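Tissue factor pathway inhibitor 2 (Homo sapiens, PDB 1ZR0) inhibits trypsin, plasmin and factor VIIa/tissue factor through Kunitz-type domains, the first of which forms this chain, and may regulate plasmin-mediated matrix remodeling. Local coordinates at residues 23-28 with 34-39; 47-50 with 54-57. One frame throughout, in Å; residues are numbered along the deposited sequence.

From the N terminus the chain first reaches strand 22-28, turns, and returns along strand 33-39; contact 1 (23-28 with 34-39) closes this turn as an antiparallel beta hairpin. A loop then leads back past the hairpin, and contact 2 (47-50 with 54-57) folds its last part against helix 52-58. The two contacts follow in series, neither nested nor crossed. They are nonetheless joined: Asn47 OD1 probably accepts a hydrogen bond from Tyr27 N and Asn48 OD1 one from Arg24 NH1, while the Cys34-Cys55 disulfide ties the second strand to the helix. Hairpin, loop and helix are the parts of the Kunitz fold that the two contacts tie together.

Contact 1: residues 23-28 with 34-39; sequences LRYYYD and CRQFLY
Tyr25 and Gln36 lie alongside each other and point the same way, ring and amide planes 47° apart. Gln36 CG comes within 3.2 Å of Tyr25 CE2, oblique to the ring, and Gln36 OE1 sits 2.8 Å from Tyr25 OH in what is at most a weak hydrogen bond. Leu23 CD1 also meets Gln36 CG, at 3.5 Å. On the sheet face that carries Arg24, Tyr26, Arg35 and Phe37, the reverse of the one with Tyr25 and Gln36, the rings of Tyr26 and Phe37 stand almost perpendicular, with CD1 of Tyr26 3.6 Å from CD1 of Phe37; both also touch Leu13. In this twisted antiparallel hairpin of the Kunitz fold, paired backbone bonds join Arg24 to Phe37 and Tyr26 to Arg35, the Arg24 N to Phe37 O bond being 3.0 Å and nearly straight. Arg35 runs beside Tyr26 and, bending at chi3 (71°), brings one guanidinium face to Tyr26 OH. Arg35 NH1 makes a long salt bridge of 3.6 Å with Asp28 OD2, which is also hydrogen-bonded to Thr31. At the far end the Arg24 chain bends at chi2, and Tyr39 CD2 lies over one face of its guanidinium, 3.5 Å from Arg24 CZ, while Arg24 NH1 is hydrogen-bonded to Asn48.

Contact 2: residues 47-50 with 54-57; sequences NNFY and ACDD
Phe49 carries this contact, its ring set against Ala54 and Cys55 of helix 52-58. Of the two residues before it, Asn47 ties the loop to the hairpin by accepting a hydrogen bond from Tyr27 N at its OD1, and to an earlier part of the chain by giving one from ND2 to Leu11 O; Asn48 likewise holds the hairpin, through Arg24. At Phe49 the backbone is hydrogen-bonded to Tyr25 while the side chain leaves toward the helix. With CG beside its own backbone N (chi1 -60°), the ring presents a face to Cys55, whose CA lies 3.8 Å from the Phe49 ring centroid and 17° off the normal, a CH-pi contact. Cys55 CB reaches the rim at 3.5 Å from Phe49 CD2. The sulfur approaches more obliquely, Cys55 SG being 4.3 Å from the centroid of the Phe49 ring. Nearer the backbone, Phe49 CB meets Ala54 CB at 4.2 Å. After Phe49, the Tyr50 side chain touches Arg24 of the hairpin. An alanine in place of Phe49 would leave Cys55 without its aromatic cover and is likely to open a gap beside the disulfide. That disulfide, to Cys34, links the helix covalently to the second strand, as in other Kunitz domains. Across the two segments, therefore, the helix is met by apolar, CH-pi and sulfur-aromatic contacts, the Phe49 side chain against Ala54 and one half-cystine, whereas hydrogen bonds from Asn47, Asn48 and Phe49 run to strand 22-28.

Contact 1: residues 23-28 with 34-39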
ATOM      1  N   LEU B  23       4.197  -1.183 -11.668  1.00 20.19           N
ATOM      2  CA  LEU B  23       4.868  -1.740 -12.797  1.00 21.57           C
ATOM      3  C   LEU B  23       6.107  -0.899 -13.177  1.00 20.14           C
ATOM      4  O   LEU B  23       5.989   0.306 -13.459  1.00 22.95           O
ATOM      5  CB  LEU B  23       3.908  -1.760 -13.973  1.00 24.76           C
ATOM      6  CG  LEU B  23       4.338  -2.557 -15.210  1.00 28.11           C
ATOM      7  CD1 LEU B  23       4.708  -3.975 -14.890  1.00 33.14           C
ATOM      8  CD2 LEU B  23       3.074  -2.568 -16.178  1.00 32.28           C
ATOM      9  N   ARG B  24       7.254  -1.569 -13.154  1.00 20.71           N
ATOM     10  CA  ARG B  24       8.560  -0.979 -13.515  1.00 19.98           C
ATOM     11  C   ARG B  24       9.298  -1.965 -14.376  1.00 22.31           C
ATOM     12  O   ARG B  24       8.912  -3.138 -14.560  1.00 19.27           O
ATOM     13  CB  ARG B  24       9.356  -0.684 -12.227  1.00 20.38           C
ATOM     14  CG  ARG B  24       8.781   0.414 -11.260  1.00 19.30           C
ATOM     15  CD  ARG B  24       8.670   1.782 -11.919  1.00 23.59           C
ATOM     16  NE  ARG B  24       8.168   2.750 -10.984  1.00 25.18           N
ATOM     17  CZ  ARG B  24       8.902   3.274 -10.010  1.00 25.40           C
ATOM     18  NH1 ARG B  24      10.212   3.050  -9.919  1.00 27.09           N
ATOM     19  NH2 ARG B  24       8.334   4.172  -9.191  1.00 29.19           N
ATOM     20  N   TYR B  25      10.453  -1.534 -14.877  1.00 21.11           N
ATOM     21  CA  TYR B  25      11.297  -2.359 -15.702  1.00 21.15           C
ATOM     22  C   TYR B  25      12.671  -2.500 -15.154  1.00 21.53           C
ATOM     23  O   TYR B  25      13.143  -1.629 -14.456  1.00 22.49           O
ATOM     24  CB  TYR B  25      11.389  -1.770 -17.076  1.00 20.24           C
ATOM     25  CG  TYR B  25      10.047  -1.807 -17.790  1.00 21.23           C
ATOM     26  CD1 TYR B  25       9.093  -0.856 -17.560  1.00 25.81           C
ATOM     27  CD2 TYR B  25       9.793  -2.844 -18.666  1.00 29.71           C
ATOM     28  CE1 TYR B  25       7.835  -0.951 -18.161  1.00 28.22           C
ATOM     29  CE2 TYR B  25       8.590  -2.929 -19.328  1.00 28.64           C
ATOM     30  CZ  TYR B  25       7.636  -1.986 -19.086  1.00 31.55           C
ATOM     31  OH  TYR B  25       6.413  -2.131 -19.708  1.00 39.89           O
ATOM     32  N   TYR B  26      13.284  -3.665 -15.387  1.00 21.70           N
ATOM     33  CA  TYR B  26      14.645  -3.901 -14.895  1.00 21.98           C
ATOM     34  C   TYR B  26      15.436  -4.664 -15.988  1.00 23.80           C
ATOM     35  O   TYR B  26      14.875  -5.382 -16.793  1.00 23.50           O
ATOM     36  CB  TYR B  26      14.765  -4.628 -13.552  1.00 21.67           C
ATOM     37  CG  TYR B  26      14.458  -6.091 -13.699  1.00 21.63           C
ATOM     38  CD1 TYR B  26      13.139  -6.509 -13.922  1.00 22.42           C
ATOM     39  CD2 TYR B  26      15.444  -7.031 -13.702  1.00 21.31           C
ATOM     40  CE1 TYR B  26      12.870  -7.858 -14.120  1.00 27.34           C
ATOM     41  CE2 TYR B  26      15.162  -8.393 -13.844  1.00 22.25           C
ATOM     42  CZ  TYR B  26      13.881  -8.782 -14.094  1.00 24.60           C
ATOM     43  OH  TYR B  26      13.642 -10.148 -14.273  1.00 30.29           O
ATOM     44  N   TYR B  27      16.764  -4.498 -15.987  1.00 23.19           N
ATOM     45  CA  TYR B  27      17.583  -5.329 -16.854  1.00 23.30           C
ATOM     46  C   TYR B  27      17.925  -6.651 -16.265  1.00 22.91           C
ATOM     47  O   TYR B  27      18.391  -6.702 -15.185  1.00 24.95           O
ATOM     48  CB  TYR B  27      18.899  -4.614 -17.171  1.00 23.32           C
ATOM     49  CG  TYR B  27      19.737  -5.349 -18.189  1.00 21.94           C
ATOM     50  CD1 TYR B  27      19.469  -5.289 -19.524  1.00 25.79           C
ATOM     51  CD2 TYR B  27      20.831  -6.055 -17.775  1.00 25.47           C
ATOM     52  CE1 TYR B  27      20.214  -5.974 -20.427  1.00 29.67           C
ATOM     53  CE2 TYR B  27      21.615  -6.754 -18.699  1.00 29.87           C
ATOM     54  CZ  TYR B  27      21.286  -6.686 -20.019  1.00 29.78           C
ATOM     55  OH  TYR B  27      22.084  -7.375 -20.944  1.00 32.10           O
ATOM     56  N   ASP B  28      17.578  -7.712 -16.985  1.00 24.89           N
ATOM     57  CA  ASP B  28      17.903  -9.066 -16.582  1.00 26.43           C
ATOM     58  C   ASP B  28      19.053  -9.652 -17.341  1.00 25.96           C
ATOM     59  O   ASP B  28      18.960  -9.912 -18.505  1.00 28.38           O
ATOM     60  CB  ASP B  28      16.762  -9.976 -16.826  1.00 26.62           C
ATOM     61  CG  ASP B  28      17.183 -11.458 -16.682  1.00 30.81           C
ATOM     62  OD1 ASP B  28      18.066 -11.797 -15.854  1.00 33.18           O
ATOM     63  OD2 ASP B  28      16.674 -12.290 -17.402  1.00 43.40           O
ATOM     64  N   CYS B  34      15.341  -6.214 -21.099  1.00 25.06           N
ATOM     65  CA  CYS B  34      14.568  -5.365 -20.155  1.00 25.88           C
ATOM     66  C   CYS B  34      13.195  -6.042 -19.908  1.00 25.76           C
ATOM     67  O   CYS B  34      12.479  -6.363 -20.852  1.00 26.79           O
ATOM     68  CB  CYS B  34      14.390  -4.005 -20.689  1.00 27.06           C
ATOM     69  SG  CYS B  34      16.040  -3.245 -20.862  1.00 36.93           S
ATOM     70  N   ARG B  35      12.977  -6.401 -18.665  1.00 24.05           N
ATOM     71  CA  ARG B  35      11.779  -7.197 -18.246  1.00 24.37           C
ATOM     72  C   ARG B  35      10.953  -6.376 -17.262  1.00 26.44           C
ATOM     73  O   ARG B  35      11.435  -5.481 -16.657  1.00 23.44           O
ATOM     74  CB  ARG B  35      12.129  -8.538 -17.627  1.00 26.14           C
ATOM     75  CG  ARG B  35      12.907  -9.619 -18.574  1.00 26.86           C
ATOM     76  CD  ARG B  35      13.413 -10.803 -17.762  1.00 32.64           C
ATOM     77  NE  ARG B  35      12.281 -11.653 -17.329  1.00 38.33           N
ATOM     78  CZ  ARG B  35      12.339 -12.649 -16.469  1.00 33.32           C
ATOM     79  NH1 ARG B  35      13.495 -13.100 -15.902  1.00 37.67           N
ATOM     80  NH2 ARG B  35      11.201 -13.279 -16.189  1.00 38.42           N
ATOM     81  N   GLN B  36       9.649  -6.685 -17.112  1.00 24.87           N
ATOM     82  CA  GLN B  36       8.829  -5.995 -16.093  1.00 24.67           C
ATOM     83  C   GLN B  36       8.923  -6.623 -14.723  1.00 22.72           C
ATOM     84  O   GLN B  36       9.156  -7.820 -14.537  1.00 23.80           O
ATOM     85  CB  GLN B  36       7.320  -6.009 -16.555  1.00 25.54           C
ATOM     86  CG  GLN B  36       6.878  -4.979 -17.511  1.00 30.26           C
ATOM     87  CD  GLN B  36       5.675  -5.360 -18.416  1.00 36.87           C
ATOM     88  OE1 GLN B  36       5.093  -4.511 -19.086  1.00 43.07           O
ATOM     89  NE2 GLN B  36       5.280  -6.642 -18.382  1.00 33.65           N
ATOM     90  N   PHE B  37       8.764  -5.803 -13.671  1.00 22.37           N
ATOM     91  CA  PHE B  37       8.552  -6.310 -12.369  1.00 20.88           C
ATOM     92  C   PHE B  37       7.551  -5.398 -11.632  1.00 21.23           C
ATOM     93  O   PHE B  37       7.262  -4.311 -12.055  1.00 21.50           O
ATOM     94  CB  PHE B  37       9.883  -6.514 -11.570  1.00 21.73           C
ATOM     95  CG  PHE B  37      10.557  -5.218 -11.071  1.00 19.44           C
ATOM     96  CD1 PHE B  37      11.140  -4.294 -11.898  1.00 20.55           C
ATOM     97  CD2 PHE B  37      10.651  -4.986  -9.729  1.00 21.24           C
ATOM     98  CE1 PHE B  37      11.779  -3.183 -11.411  1.00 24.24           C
ATOM     99  CE2 PHE B  37      11.244  -3.896  -9.208  1.00 22.68           C
ATOM    100  CZ  PHE B  37      11.856  -2.951 -10.060  1.00 22.52           C
ATOM    101  N   LEU B  38       7.157  -5.813 -10.439  1.00 21.68           N
ATOM    102  CA  LEU B  38       6.272  -4.996  -9.605  1.00 20.44           C
ATOM    103  C   LEU B  38       7.039  -4.500  -8.349  1.00 19.85           C
ATOM    104  O   LEU B  38       7.460  -5.295  -7.470  1.00 21.72           O
ATOM    105  CB  LEU B  38       5.031  -5.897  -9.162  1.00 19.63           C
ATOM    106  CG  LEU B  38       4.090  -6.316 -10.313  1.00 23.54           C
ATOM    107  CD1 LEU B  38       3.012  -7.315  -9.770  1.00 29.69           C
ATOM    108  CD2 LEU B  38       3.611  -5.198 -11.164  1.00 28.59           C
ATOM    109  N   TYR B  39       7.303  -3.192  -8.370  1.00 20.46           N
ATOM    110  CA  TYR B  39       8.046  -2.495  -7.359  1.00 21.58           C
ATOM    111  C   TYR B  39       7.165  -2.067  -6.233  1.00 20.79           C
ATOM    112  O   TYR B  39       6.025  -1.660  -6.441  1.00 20.31           O
ATOM    113  CB  TYR B  39       8.677  -1.300  -8.094  1.00 22.75           C
ATOM    114  CG  TYR B  39       9.421  -0.320  -7.240  1.00 20.28           C
ATOM    115  CD1 TYR B  39      10.501  -0.733  -6.498  1.00 21.11           C
ATOM    116  CD2 TYR B  39       9.096   1.007  -7.299  1.00 22.25           C
ATOM    117  CE1 TYR B  39      11.241   0.220  -5.727  1.00 21.88           C
ATOM    118  CE2 TYR B  39       9.783   1.954  -6.571  1.00 25.52           C
ATOM    119  CZ  TYR B  39      10.853   1.544  -5.790  1.00 23.39           C
ATOM    120  OH  TYR B  39      11.544   2.603  -5.132  1.00 24.05           O
TER

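Contact 2: residues 47-50 with 54-57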
ATOM      1  N   ASN B  47      18.456  -0.353 -10.730  1.00 24.06           N
ATOM      2  CA  ASN B  47      17.949  -1.182 -11.804  1.00 23.38           C
ATOM      3  C   ASN B  47      16.419  -1.217 -11.802  1.00 25.31           C
ATOM      4  O   ASN B  47      15.824  -2.204 -11.440  1.00 20.53           O
ATOM      5  CB  ASN B  47      18.543  -2.560 -11.773  1.00 23.85           C
ATOM      6  CG  ASN B  47      18.333  -3.345 -13.038  1.00 20.27           C
ATOM      7  OD1 ASN B  47      17.882  -2.850 -14.050  1.00 22.14           O
ATOM      8  ND2 ASN B  47      18.766  -4.614 -13.003  1.00 23.42           N
ATOM      9  N   ASN B  48      15.839  -0.090 -12.134  1.00 22.23           N
ATOM     10  CA  ASN B  48      14.441   0.231 -11.831  1.00 22.09           C
ATOM     11  C   ASN B  48      14.065   1.427 -12.717  1.00 22.95           C
ATOM     12  O   ASN B  48      14.525   2.572 -12.511  1.00 21.49           O
ATOM     13  CB  ASN B  48      14.264   0.553 -10.352  1.00 22.82           C
ATOM     14  CG  ASN B  48      12.796   0.771 -10.002  1.00 24.07           C
ATOM     15  OD1 ASN B  48      12.001   1.119 -10.880  1.00 23.92           O
ATOM     16  ND2 ASN B  48      12.475   0.645  -8.737  1.00 23.02           N
ATOM     17  N   PHE B  49      13.324   1.178 -13.785  1.00 22.89           N
ATOM     18  CA  PHE B  49      13.062   2.168 -14.791  1.00 23.62           C
ATOM     19  C   PHE B  49      11.568   2.267 -14.989  1.00 25.76           C
ATOM     20  O   PHE B  49      10.812   1.273 -14.830  1.00 25.01           O
ATOM     21  CB  PHE B  49      13.697   1.748 -16.128  1.00 23.19           C
ATOM     22  CG  PHE B  49      15.160   1.597 -16.017  1.00 22.96           C
ATOM     23  CD1 PHE B  49      15.980   2.712 -16.160  1.00 25.42           C
ATOM     24  CD2 PHE B  49      15.733   0.385 -15.744  1.00 23.90           C
ATOM     25  CE1 PHE B  49      17.356   2.567 -15.972  1.00 27.51           C
ATOM     26  CE2 PHE B  49      17.109   0.219 -15.591  1.00 25.98           C
ATOM     27  CZ  PHE B  49      17.937   1.324 -15.721  1.00 26.62           C
ATOM     28  N   TYR B  50      11.130   3.432 -15.440  1.00 26.23           N
ATOM     29  CA  TYR B  50       9.676   3.674 -15.617  1.00 26.97           C
ATOM     30  C   TYR B  50       9.072   3.036 -16.874  1.00 28.95           C
ATOM     31  O   TYR B  50       7.838   2.810 -16.976  1.00 28.14           O
ATOM     32  CB  TYR B  50       9.460   5.183 -15.657  1.00 27.54           C
ATOM     33  CG  TYR B  50       9.545   5.823 -14.343  1.00 30.83           C
ATOM     34  CD1 TYR B  50       8.633   5.476 -13.321  1.00 36.11           C
ATOM     35  CD2 TYR B  50      10.576   6.719 -14.035  1.00 39.84           C
ATOM     36  CE1 TYR B  50       8.682   6.072 -12.100  1.00 40.72           C
ATOM     37  CE2 TYR B  50      10.646   7.328 -12.785  1.00 44.94           C
ATOM     38  CZ  TYR B  50       9.706   6.984 -11.811  1.00 46.25           C
ATOM     39  OH  TYR B  50       9.738   7.599 -10.575  1.00 50.12           O
ATOM     40  N   ALA B  54      13.408   3.382 -21.463  1.00 29.40           N
ATOM     41  CA  ALA B  54      14.373   3.910 -20.533  1.00 29.86           C
ATOM     42  C   ALA B  54      15.414   2.896 -20.129  1.00 29.79           C
ATOM     43  O   ALA B  54      16.659   3.180 -20.166  1.00 27.96           O
ATOM     44  CB  ALA B  54      13.718   4.461 -19.346  1.00 28.43           C
ATOM     45  N   CYS B  55      14.935   1.704 -19.769  1.00 27.85           N
ATOM     46  CA  CYS B  55      15.789   0.559 -19.525  1.00 27.38           C
ATOM     47  C   CYS B  55      16.665   0.183 -20.716  1.00 27.21           C
ATOM     48  O   CYS B  55      17.877  -0.003 -20.564  1.00 29.33           O
ATOM     49  CB  CYS B  55      14.909  -0.649 -19.015  1.00 25.41           C
ATOM     50  SG  CYS B  55      15.890  -1.982 -18.366  1.00 29.27           S
ATOM     51  N   ASP B  56      16.084   0.071 -21.892  1.00 27.94           N
ATOM     52  CA  ASP B  56      16.773  -0.302 -23.130  1.00 28.55           C
ATOM     53  C   ASP B  56      17.906   0.721 -23.421  1.00 28.45           C
ATOM     54  O   ASP B  56      19.051   0.300 -23.684  1.00 30.05           O
ATOM     55  CB  ASP B  56      15.773  -0.288 -24.250  1.00 27.32           C
ATOM     56  CG  ASP B  56      16.324  -0.829 -25.589  1.00 32.45           C
ATOM     57  OD1 ASP B  56      16.902  -1.934 -25.716  1.00 30.85           O
ATOM     58  OD2 ASP B  56      16.234  -0.137 -26.553  1.00 36.73           O
ATOM     59  N   ASP B  57      17.597   1.979 -23.310  1.00 29.11           N
ATOM     60  CA  ASP B  57      18.635   3.071 -23.487  1.00 29.85           C
ATOM     61  C   ASP B  57      19.715   3.033 -22.438  1.00 29.59           C
ATOM     62  O   ASP B  57      20.936   2.992 -22.770  1.00 28.45           O
ATOM     63  CB  ASP B  57      17.984   4.420 -23.510  1.00 30.90           C
ATOM     64  CG  ASP B  57      17.058   4.607 -24.659  1.00 34.22           C
ATOM     65  OD1 ASP B  57      17.163   3.966 -25.703  1.00 39.43           O
ATOM     66  OD2 ASP B  57      16.154   5.441 -24.542  1.00 36.21           O
TER